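Side-chain contact in endoglucanase A (Clostridium longisporum, PDB 6Q1I), which cuts internal beta-1,4-glucosidic linkages in cellulose, lichenan and cereal beta-glucans, with this chain forming its family 5 catalytic barrel: residues 144-147 with 148-151. Residues are numbered along the deposited sequence; the frame is centred on the assembly and turned at random. Where two conformers were deposited one is given.
Sequences EAFK and DYDD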
loop_
_atom_site.group_PDB
_atom_site.type_symbol
_atom_site.label_atom_id
_atom_site.label_comp_id
_atom_site.label_asym_id
_atom_site.label_seq_id
_atom_site.Cartn_x
_atom_site.Cartn_y
_atom_site.Cartn_z
ATOM N N GLU A 144 -11.354 15.219 -5.893
ATOM C CA GLU A 144 -11.417 16.558 -6.473
ATOM C C GLU A 144 -10.033 17.189 -6.532
ATOM O O GLU A 144 -9.664 17.808 -7.537
ATOM C CB GLU A 144 -12.390 17.441 -5.675
ATOM C CG GLU A 144 -13.876 17.142 -5.948
ATOM C CD GLU A 144 -14.851 17.876 -5.023
ATOM O OE1 GLU A 144 -14.421 18.452 -3.998
ATOM O OE2 GLU A 144 -16.067 17.866 -5.324
ATOM N N ALA A 145 -9.241 17.020 -5.472
ATOM C CA ALA A 145 -7.923 17.646 -5.436
ATOM C C ALA A 145 -7.010 17.092 -6.523
ATOM O O ALA A 145 -6.177 17.826 -7.061
ATOM C CB ALA A 145 -7.280 17.454 -4.061
ATOM N N PHE A 146 -7.164 15.810 -6.875
ATOM C CA PHE A 146 -6.278 15.128 -7.818
ATOM C C PHE A 146 -6.960 14.795 -9.144
ATOM O O PHE A 146 -6.411 14.033 -9.943
ATOM C CB PHE A 146 -5.656 13.883 -7.168
ATOM C CG PHE A 146 -4.701 14.224 -6.060
ATOM C CD1 PHE A 146 -3.391 14.555 -6.341
ATOM C CD2 PHE A 146 -5.129 14.265 -4.740
ATOM C CE1 PHE A 146 -2.509 14.909 -5.312
ATOM C CE2 PHE A 146 -4.259 14.617 -3.708
ATOM C CZ PHE A 146 -2.946 14.936 -3.998
ATOM N N LYS A 147 -8.106 15.420 -9.420
ATOM C CA LYS A 147 -8.921 15.031 -10.565
ATOM C C LYS A 147 -8.170 15.150 -11.886
ATOM O O LYS A 147 -8.395 14.352 -12.802
ATOM C CB LYS A 147 -10.194 15.884 -10.603
ATOM C CG LYS A 147 -11.098 15.608 -11.784
ATOM C CD LYS A 147 -12.385 16.426 -11.728
ATOM C CE LYS A 147 -13.097 16.370 -13.068
ATOM N NZ LYS A 147 -14.504 16.856 -13.011
ATOM N N ASP A 148 -7.302 16.151 -12.028
ATOM C CA ASP A 148 -6.680 16.427 -13.322
ATOM C C ASP A 148 -5.382 15.660 -13.553
ATOM O O ASP A 148 -4.766 15.815 -14.614
ATOM C CB ASP A 148 -6.449 17.930 -13.481
ATOM C CG ASP A 148 -7.749 18.703 -13.549
ATOM O OD1 ASP A 148 -8.744 18.144 -14.061
ATOM O OD2 ASP A 148 -7.783 19.854 -13.078
ATOM N N TYR A 149 -4.957 14.842 -12.599
ATOM C CA TYR A 149 -3.757 14.037 -12.773
ATOM C C TYR A 149 -3.999 12.929 -13.794
ATOM O O TYR A 149 -5.099 12.374 -13.902
ATOM C CB TYR A 149 -3.330 13.458 -11.416
ATOM C CG TYR A 149 -2.635 14.503 -10.575
ATOM C CD1 TYR A 149 -3.326 15.594 -10.073
ATOM C CD2 TYR A 149 -1.277 14.433 -10.328
ATOM C CE1 TYR A 149 -2.688 16.575 -9.345
ATOM C CE2 TYR A 149 -0.625 15.414 -9.600
ATOM C CZ TYR A 149 -1.342 16.484 -9.107
ATOM O OH TYR A 149 -0.718 17.481 -8.396
ATOM N N ASP A 150 -2.945 12.606 -14.543
ATOM C CA ASP A 150 -3.000 11.564 -15.563
ATOM C C ASP A 150 -2.999 10.176 -14.916
ATOM O O ASP A 150 -3.051 10.026 -13.692
ATOM C CB ASP A 150 -1.898 11.780 -16.606
ATOM C CG ASP A 150 -0.494 11.473 -16.103
ATOM O OD1 ASP A 150 -0.319 10.729 -15.118
ATOM O OD2 ASP A 150 0.451 11.961 -16.758
ATOM N N ASP A 151 -2.965 9.144 -15.756
ATOM C CA ASP A 151 -3.180 7.778 -15.288
ATOM C C ASP A 151 -1.989 7.178 -14.559
ATOM O O ASP A 151 -2.079 6.027 -14.114
ATOM C CB ASP A 151 -3.669 6.855 -16.406
ATOM C CG ASP A 151 -2.614 6.559 -17.461
ATOM O OD1 ASP A 151 -1.442 6.988 -17.353
ATOM O OD2 ASP A 151 -2.989 5.861 -18.420
HETATM O O HOH W 1 -6.135 18.010 -10.008
HETATM O O HOH W 2 -10.097 15.415 -15.149
#
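A type I beta turn from Phe146 to Tyr149 leads the chain off the end of helix 128-145, and the aromatic residues at its two ends meet at a slant. Tyr149 N donates to Phe146 O at 3.1 Å; the bond is fairly straight, 163° at the hydrogen, although the donor stands well above the carbonyl plane. With CG beside its own backbone N (chi1 -78°), the Tyr149 ring turns back along the turn, and Phe146 CD1 lies over one of its faces, near the rim, 3.7 Å from Tyr149 CE1. The planes are inclined at 58°, so the pair is oblique. Two waters bridge polar atoms of the turn: one, lying at the edge of the Tyr149 ring, accepts from Asp148 N and donates to Ala145 O, while the other donates to both Lys147 O and Asp148 OD1. The extended chain of Lys147 leads away from the turn, and NZ is hydrogen-bonded to Thr195 O. Within the TIM barrel the turn begins the loop from helix 128-145 into strand 153-156. Phe146 is buried against Leu153 and Phe155 of that strand and Val100 of helix 90-105, and Tyr149 leans on the same helix, its OH hydrogen-bonded to Asp101.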